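Local coordinates for mannitol dehydrogenase (Helicobacter pylori, PDB 3TWO), which probably catalyses the NADPH-dependent, zinc-assisted interconversion of cinnamyl aldehydes and their alcohols, as a member of the medium-chain alcohol dehydrogenase family, at residues V3-F8 / H20-H25; G130-N135 / Y339-K344. All blocks are in the same frame, centred on the assembly; numbering follows the deposited sequence.

From the N terminus the chain runs out along strand 3-9, turns and comes back along strand 18-24, so contact 1 closes a short loop, a beta hairpin. Contact 2 opens only later and spans most of the chain: the loop 130-135, in the GroES-like part, meets strand 338-342 and helix 343-346 near the C terminus, with the six-stranded parallel sheet of the cofactor domain formed in between. The two contacts neither nest nor cross but follow in series, their centres about 12 Å apart. They touch through S5 and R24 of the hairpin, which bond to N135 and S133, and through the backbones of K6 and N134, tying both chain ends to one loop.

Contact 1 (V3-F8 / H20-H25); sequences VQSKGF and HDFSRH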
ATOM      1  N   VAL B   3     -30.428   2.930  32.434  1.00 37.45           N
ATOM      2  CA  VAL B   3     -30.671   4.341  32.144  1.00 36.71           C
ATOM      3  C   VAL B   3     -31.701   4.405  31.014  1.00 36.01           C
ATOM      4  O   VAL B   3     -31.538   3.718  29.995  1.00 36.02           O
ATOM      5  CB  VAL B   3     -29.311   5.031  31.711  1.00 36.46           C
ATOM      6  CG1 VAL B   3     -29.526   6.428  31.129  1.00 35.03           C
ATOM      7  CG2 VAL B   3     -28.309   5.059  32.886  1.00 36.24           C
ATOM      8  N   GLN B   4     -32.765   5.189  31.191  1.00 35.22           N
ATOM      9  CA  GLN B   4     -33.768   5.377  30.139  1.00 34.94           C
ATOM     10  C   GLN B   4     -33.269   6.394  29.110  1.00 34.15           C
ATOM     11  O   GLN B   4     -32.609   7.385  29.452  1.00 33.43           O
ATOM     12  CB  GLN B   4     -35.117   5.808  30.712  1.00 35.81           C
ATOM     13  CG  GLN B   4     -35.726   4.750  31.653  1.00 38.10           C
ATOM     14  CD  GLN B   4     -35.783   3.376  30.990  1.00 40.30           C
ATOM     15  OE1 GLN B   4     -35.348   2.386  31.561  1.00 45.97           O
ATOM     16  NE2 GLN B   4     -36.296   3.320  29.777  1.00 40.03           N
ATOM     17  N   SER B   5     -33.530   6.138  27.842  1.00 33.08           N
ATOM     18  CA  SER B   5     -33.008   7.027  26.831  1.00 32.51           C
ATOM     19  C   SER B   5     -33.978   7.265  25.723  1.00 32.25           C
ATOM     20  O   SER B   5     -34.945   6.534  25.580  1.00 31.34           O
ATOM     21  CB  SER B   5     -31.718   6.469  26.213  1.00 32.40           C
ATOM     22  OG  SER B   5     -30.784   6.103  27.188  1.00 32.86           O
ATOM     23  N   LYS B   6     -33.670   8.270  24.888  1.00 32.07           N
ATOM     24  CA  LYS B   6     -34.374   8.423  23.631  1.00 32.54           C
ATOM     25  C   LYS B   6     -33.497   8.935  22.513  1.00 30.51           C
ATOM     26  O   LYS B   6     -32.476   9.555  22.742  1.00 29.41           O
ATOM     27  CB  LYS B   6     -35.647   9.253  23.789  1.00 34.00           C
ATOM     28  CG  LYS B   6     -35.505  10.440  24.703  1.00 37.68           C
ATOM     29  CD  LYS B   6     -36.868  11.063  24.919  1.00 41.67           C
ATOM     30  CE  LYS B   6     -36.810  12.237  25.858  1.00 44.14           C
ATOM     31  NZ  LYS B   6     -37.762  13.253  25.321  1.00 48.10           N
ATOM     32  N   GLY B   7     -33.930   8.681  21.296  1.00 30.25           N
ATOM     33  CA  GLY B   7     -33.135   9.032  20.140  1.00 29.82           C
ATOM     34  C   GLY B   7     -33.857   8.824  18.836  1.00 30.02           C
ATOM     35  O   GLY B   7     -35.067   8.687  18.787  1.00 29.97           O
ATOM     36  N   PHE B   8     -33.065   8.826  17.776  1.00 29.19           N
ATOM     37  CA  PHE B   8     -33.554   8.736  16.428  1.00 29.73           C
ATOM     38  C   PHE B   8     -32.980   7.475  15.821  1.00 29.30           C
ATOM     39  O   PHE B   8     -31.753   7.404  15.605  1.00 28.17           O
ATOM     40  CB  PHE B   8     -33.157  10.012  15.646  1.00 29.30           C
ATOM     41  CG  PHE B   8     -33.833  11.234  16.189  1.00 29.92           C
ATOM     42  CD1 PHE B   8     -33.191  12.021  17.155  1.00 32.11           C
ATOM     43  CD2 PHE B   8     -35.156  11.506  15.861  1.00 30.80           C
ATOM     44  CE1 PHE B   8     -33.838  13.138  17.740  1.00 32.74           C
ATOM     45  CE2 PHE B   8     -35.835  12.609  16.451  1.00 32.67           C
ATOM     46  CZ  PHE B   8     -35.152  13.431  17.381  1.00 34.42           C
ATOM     47  N   HIS B  20     -37.294   7.088  19.003  1.00 35.21           N
ATOM     48  CA  HIS B  20     -37.288   5.736  19.523  1.00 34.68           C
ATOM     49  C   HIS B  20     -36.918   5.845  20.993  1.00 35.77           C
ATOM     50  O   HIS B  20     -35.897   6.487  21.342  1.00 35.12           O
ATOM     51  CB  HIS B  20     -36.248   4.925  18.733  1.00 34.06           C
ATOM     52  CG  HIS B  20     -36.078   3.506  19.184  1.00 33.39           C
ATOM     53  ND1 HIS B  20     -37.125   2.604  19.238  1.00 34.71           N
ATOM     54  CD2 HIS B  20     -34.967   2.814  19.555  1.00 32.02           C
ATOM     55  CE1 HIS B  20     -36.676   1.429  19.660  1.00 34.98           C
ATOM     56  NE2 HIS B  20     -35.367   1.529  19.849  1.00 36.21           N
ATOM     57  N   ASP B  21     -37.761   5.254  21.843  1.00 34.96           N
ATOM     58  CA  ASP B  21     -37.465   5.066  23.249  1.00 35.35           C
ATOM     59  C   ASP B  21     -36.693   3.798  23.438  1.00 35.02           C
ATOM     60  O   ASP B  21     -37.024   2.778  22.842  1.00 34.26           O
ATOM     61  CB  ASP B  21     -38.772   4.914  24.061  1.00 36.12           C
ATOM     62  CG  ASP B  21     -39.643   6.163  23.992  1.00 39.05           C
ATOM     63  OD1 ASP B  21     -39.098   7.303  24.023  1.00 38.90           O
ATOM     64  OD2 ASP B  21     -40.879   5.996  23.899  1.00 43.56           O
ATOM     65  N   PHE B  22     -35.678   3.853  24.305  1.00 34.60           N
ATOM     66  CA  PHE B  22     -34.864   2.678  24.623  1.00 34.35           C
ATOM     67  C   PHE B  22     -34.213   2.850  25.969  1.00 35.15           C
ATOM     68  O   PHE B  22     -34.516   3.795  26.687  1.00 34.73           O
ATOM     69  CB  PHE B  22     -33.798   2.379  23.536  1.00 32.91           C
ATOM     70  CG  PHE B  22     -32.730   3.420  23.402  1.00 30.96           C
ATOM     71  CD1 PHE B  22     -31.431   3.156  23.829  1.00 29.60           C
ATOM     72  CD2 PHE B  22     -33.017   4.679  22.848  1.00 28.86           C
ATOM     73  CE1 PHE B  22     -30.383   4.129  23.651  1.00 28.33           C
ATOM     74  CE2 PHE B  22     -32.012   5.654  22.688  1.00 29.82           C
ATOM     75  CZ  PHE B  22     -30.674   5.377  23.051  1.00 27.39           C
ATOM     76  N   SER B  23     -33.348   1.907  26.323  1.00 35.31           N
ATOM     77  CA  SER B  23     -32.622   1.989  27.565  1.00 36.17           C
ATOM     78  C   SER B  23     -31.170   1.538  27.344  1.00 35.50           C
ATOM     79  O   SER B  23     -30.851   0.777  26.400  1.00 34.89           O
ATOM     80  CB  SER B  23     -33.334   1.165  28.672  1.00 37.37           C
ATOM     81  OG  SER B  23     -33.099  -0.215  28.444  1.00 37.93           O
ATOM     82  N   ARG B  24     -30.286   2.028  28.194  1.00 35.16           N
ATOM     83  CA  ARG B  24     -28.869   1.619  28.141  1.00 34.37           C
ATOM     84  C   ARG B  24     -28.496   0.923  29.447  1.00 35.10           C
ATOM     85  O   ARG B  24     -29.218   1.040  30.438  1.00 34.16           O
ATOM     86  CB  ARG B  24     -27.995   2.853  27.987  1.00 33.65           C
ATOM     87  CG  ARG B  24     -28.250   3.663  26.731  1.00 32.45           C
ATOM     88  CD  ARG B  24     -27.412   4.943  26.741  1.00 27.51           C
ATOM     89  NE  ARG B  24     -27.467   5.712  25.485  1.00 30.44           N
ATOM     90  CZ  ARG B  24     -26.883   5.396  24.311  1.00 29.45           C
ATOM     91  NH1 ARG B  24     -26.224   4.236  24.147  1.00 28.69           N
ATOM     92  NH2 ARG B  24     -26.958   6.263  23.284  1.00 25.46           N
ATOM     93  N   HIS B  25     -27.353   0.226  29.457  1.00 34.87           N
ATOM     94  CA  HIS B  25     -26.834  -0.358  30.704  1.00 35.40           C
ATOM     95  C   HIS B  25     -26.687   0.664  31.872  1.00 35.12           C
ATOM     96  O   HIS B  25     -26.409   1.857  31.666  1.00 33.22           O
ATOM     97  CB  HIS B  25     -25.507  -1.117  30.467  1.00 35.04           C
ATOM     98  CG  HIS B  25     -24.321  -0.239  30.187  1.00 36.39           C
ATOM     99  ND1 HIS B  25     -23.766  -0.115  28.918  1.00 33.56           N
ATOM    100  CD2 HIS B  25     -23.518   0.474  31.021  1.00 34.26           C
ATOM    101  CE1 HIS B  25     -22.689   0.658  28.986  1.00 31.70           C
ATOM    102  NE2 HIS B  25     -22.513   1.019  30.246  1.00 34.23           N
TER
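V3-F8 and H20-H25 pair as antiparallel strands of a beta hairpin, their axes 4.5 Å apart at closest approach and 143° apart in direction, a marked twist. V3 with R24, S5 with F22 and G7 with H20 are the hydrogen-bonded pairs, each joined by two backbone bonds; Q4-S23 and K6-D21 are the non-hydrogen-bonded pairs between them. On the face carrying V3, S5, F22 and R24, the F22 ring leans across to the opposite strand: chi1 of 66° sets CG between the backbone N and carbonyl carbon, and S5 CB lies over one ring face, 3.6 Å from the centroid, a CH-pi contact. The edge of the same ring runs up to the backbone at G7, where no side chain stands in the way; F22 CE2 is 3.8 Å from G7 N. F22 CE1 in turn sits 3.7 Å above the plane of the R24 guanidinium, over its centre. The extended R24 chain passes S5, with CG 3.5 Å from S5 OG, and its nitrogens bond beyond the hairpin to M129 O and S133 OG; S5 OG itself bonds to N135. On the other face Q4 bends at chi2 (-52°), laying its amide beside S23, OE1 3.7 Å from S23 CB, while S23 OG is held by R2. K6 NZ and D21 OD1 stay 6.2 Å apart, too far for a salt bridge, though their opposite charges may still attract weakly. The chemistry is thus split by face: one is solvent-facing at Q4 and D21, whereas the other buries S5 and R24, whose polar ends are satisfied by the loop ahead of strand 135-139 (R24) and by N135 at the start of that strand (S5).

Contact 2 (G130-N135 / Y339-K344); sequences GGYSNN and YVIDMK
I341 and M343 reach from the end of strand 338-342 and the start of helix 343-346 onto the loop 130-135, where Y132 is the central residue of an inverse gamma turn; the contact is buried packing without a hydrogen bond across it. I341 comes first, its side chain crossing that of Y132 at about a right angle. I341 CD1 stands over one face of the Y132 ring, offset toward the rim, at 4.2 Å from the centroid in a CH-pi contact, and its closest ring atom is Y132 CD1 at 3.8 Å. The ring's hydroxyl bonds to Y327 of helix 323-331, and the Y132 side chain lies about 9 Å from a bound zinc ion. D342 then takes the N-cap position, OD1 accepting from K345 N. M343, the first helical residue, points at the loop, with CG anti to the backbone N (chi1 -159°); bends at chi2 and chi3 fold the thioether along the loop backbone. M343 SD lies 3.6 Å from S133 O, and the methyl M343 CE ends 4.0 Å from G131 O. The closest approach between the segments is M343 CG to S133 O, 3.3 Å.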
ATOM      1  N   GLY B 130     -25.976   4.658  19.387  1.00 27.48           N
ATOM      2  CA  GLY B 130     -25.076   5.785  19.183  1.00 27.71           C
ATOM      3  C   GLY B 130     -25.513   7.131  19.728  1.00 28.41           C
ATOM      4  O   GLY B 130     -26.330   7.230  20.694  1.00 28.15           O
ATOM      5  N   GLY B 131     -25.005   8.166  19.057  1.00 26.54           N
ATOM      6  CA  GLY B 131     -25.071   9.513  19.534  1.00 26.88           C
ATOM      7  C   GLY B 131     -26.274  10.316  19.104  1.00 28.29           C
ATOM      8  O   GLY B 131     -26.458  11.422  19.634  1.00 28.48           O
ATOM      9  N   TYR B 132     -27.132   9.793  18.187  1.00 27.84           N
ATOM     10  CA  TYR B 132     -28.400  10.527  17.869  1.00 27.68           C
ATOM     11  C   TYR B 132     -29.429  10.336  18.986  1.00 27.69           C
ATOM     12  O   TYR B 132     -30.503   9.820  18.752  1.00 28.19           O
ATOM     13  CB  TYR B 132     -29.084  10.094  16.534  1.00 27.31           C
ATOM     14  CG  TYR B 132     -28.291  10.163  15.255  1.00 25.49           C
ATOM     15  CD1 TYR B 132     -27.041  10.834  15.173  1.00 24.55           C
ATOM     16  CD2 TYR B 132     -28.795   9.578  14.112  1.00 22.87           C
ATOM     17  CE1 TYR B 132     -26.304  10.870  13.945  1.00 26.12           C
ATOM     18  CE2 TYR B 132     -28.069   9.660  12.843  1.00 21.63           C
ATOM     19  CZ  TYR B 132     -26.836  10.276  12.789  1.00 24.66           C
ATOM     20  OH  TYR B 132     -26.121  10.268  11.585  1.00 24.39           O
ATOM     21  N   SER B 133     -29.082  10.696  20.211  1.00 28.46           N
ATOM     22  CA  SER B 133     -29.902  10.341  21.371  1.00 28.64           C
ATOM     23  C   SER B 133     -29.590  11.339  22.479  1.00 29.79           C
ATOM     24  O   SER B 133     -28.638  12.135  22.346  1.00 29.63           O
ATOM     25  CB  SER B 133     -29.562   8.917  21.828  1.00 28.32           C
ATOM     26  OG  SER B 133     -28.236   8.811  22.341  1.00 30.99           O
ATOM     27  N   ASN B 134     -30.329  11.267  23.594  1.00 29.59           N
ATOM     28  CA  ASN B 134     -30.218  12.304  24.611  1.00 29.25           C
ATOM     29  C   ASN B 134     -29.139  12.021  25.643  1.00 29.19           C
ATOM     30  O   ASN B 134     -28.775  12.907  26.408  1.00 29.45           O
ATOM     31  CB  ASN B 134     -31.584  12.593  25.295  1.00 29.48           C
ATOM     32  CG  ASN B 134     -32.152  11.384  26.060  1.00 32.47           C
ATOM     33  OD1 ASN B 134     -33.009  11.533  26.958  1.00 36.19           O
ATOM     34  ND2 ASN B 134     -31.719  10.207  25.710  1.00 25.40           N
ATOM     35  N   ASN B 135     -28.646  10.779  25.691  1.00 28.35           N
ATOM     36  CA  ASN B 135     -27.616  10.461  26.662  1.00 28.69           C
ATOM     37  C   ASN B 135     -26.859   9.229  26.210  1.00 28.67           C
ATOM     38  O   ASN B 135     -27.287   8.570  25.255  1.00 28.41           O
ATOM     39  CB  ASN B 135     -28.237  10.268  28.087  1.00 28.91           C
ATOM     40  CG  ASN B 135     -29.177   9.079  28.169  1.00 28.54           C
ATOM     41  OD1 ASN B 135     -28.933   8.026  27.570  1.00 32.17           O
ATOM     42  ND2 ASN B 135     -30.257   9.219  28.961  1.00 27.84           N
ATOM     43  N   TYR B 339     -22.901  18.370   9.130  1.00 28.58           N
ATOM     44  CA  TYR B 339     -24.177  18.649   9.856  1.00 28.08           C
ATOM     45  C   TYR B 339     -24.019  18.264  11.324  1.00 28.70           C
ATOM     46  O   TYR B 339     -23.351  17.237  11.657  1.00 28.34           O
ATOM     47  CB  TYR B 339     -25.368  17.863   9.283  1.00 27.50           C
ATOM     48  CG  TYR B 339     -25.794  18.317   7.892  1.00 28.37           C
ATOM     49  CD1 TYR B 339     -25.428  17.573   6.747  1.00 28.15           C
ATOM     50  CD2 TYR B 339     -26.520  19.498   7.711  1.00 28.58           C
ATOM     51  CE1 TYR B 339     -25.826  17.991   5.468  1.00 27.71           C
ATOM     52  CE2 TYR B 339     -26.907  19.934   6.446  1.00 28.99           C
ATOM     53  CZ  TYR B 339     -26.568  19.179   5.345  1.00 30.42           C
ATOM     54  OH  TYR B 339     -26.937  19.618   4.111  1.00 32.48           O
ATOM     55  N   VAL B 340     -24.589  19.093  12.208  1.00 27.77           N
ATOM     56  CA  VAL B 340     -24.550  18.771  13.619  1.00 27.59           C
ATOM     57  C   VAL B 340     -25.950  18.913  14.227  1.00 29.02           C
ATOM     58  O   VAL B 340     -26.629  19.945  14.011  1.00 28.89           O
ATOM     59  CB  VAL B 340     -23.575  19.629  14.380  1.00 27.45           C
ATOM     60  CG1 VAL B 340     -23.775  19.369  15.864  1.00 26.21           C
ATOM     61  CG2 VAL B 340     -22.115  19.340  13.951  1.00 22.91           C
ATOM     62  N   ILE B 341     -26.379  17.884  14.965  1.00 28.60           N
ATOM     63  CA  ILE B 341     -27.729  17.895  15.553  1.00 28.75           C
ATOM     64  C   ILE B 341     -27.707  18.570  16.907  1.00 29.58           C
ATOM     65  O   ILE B 341     -26.906  18.243  17.770  1.00 29.61           O
ATOM     66  CB  ILE B 341     -28.339  16.490  15.717  1.00 29.07           C
ATOM     67  CG1 ILE B 341     -28.373  15.724  14.368  1.00 28.61           C
ATOM     68  CG2 ILE B 341     -29.755  16.609  16.338  1.00 30.34           C
ATOM     69  CD1 ILE B 341     -28.565  14.235  14.528  1.00 28.71           C
ATOM     70  N   ASP B 342     -28.596  19.526  17.084  1.00 30.45           N
ATOM     71  CA  ASP B 342     -28.689  20.179  18.367  1.00 31.44           C
ATOM     72  C   ASP B 342     -29.679  19.343  19.194  1.00 31.76           C
ATOM     73  O   ASP B 342     -30.906  19.405  19.007  1.00 30.98           O
ATOM     74  CB  ASP B 342     -29.055  21.663  18.150  1.00 32.51           C
ATOM     75  CG  ASP B 342     -29.452  22.368  19.421  1.00 34.52           C
ATOM     76  OD1 ASP B 342     -29.705  21.721  20.446  1.00 33.21           O
ATOM     77  OD2 ASP B 342     -29.549  23.590  19.348  1.00 39.80           O
ATOM     78  N   MET B 343     -29.106  18.482  20.035  1.00 31.65           N
ATOM     79  CA  MET B 343     -29.871  17.460  20.695  1.00 33.25           C
ATOM     80  C   MET B 343     -30.843  17.989  21.755  1.00 34.42           C
ATOM     81  O   MET B 343     -31.989  17.507  21.841  1.00 33.58           O
ATOM     82  CB  MET B 343     -28.981  16.358  21.279  1.00 34.27           C
ATOM     83  CG  MET B 343     -29.738  15.082  21.510  1.00 35.04           C
ATOM     84  SD  MET B 343     -30.206  14.304  19.929  1.00 43.06           S
ATOM     85  CE  MET B 343     -28.788  14.631  18.945  1.00 29.04           C
ATOM     86  N   LYS B 344     -30.402  18.973  22.529  1.00 34.89           N
ATOM     87  CA  LYS B 344     -31.330  19.629  23.437  1.00 37.39           C
ATOM     88  C   LYS B 344     -32.585  20.129  22.741  1.00 38.19           C
ATOM     89  O   LYS B 344     -33.694  19.921  23.244  1.00 39.00           O
ATOM     90  CB  LYS B 344     -30.678  20.829  24.124  1.00 38.28           C
ATOM     91  CG  LYS B 344     -29.831  20.513  25.321  1.00 42.08           C
ATOM     92  CD  LYS B 344     -30.656  19.922  26.472  1.00 47.91           C
ATOM     93  CE  LYS B 344     -30.265  18.449  26.702  1.00 46.88           C
ATOM     94  NZ  LYS B 344     -30.343  18.202  28.150  1.00 48.01           N
TER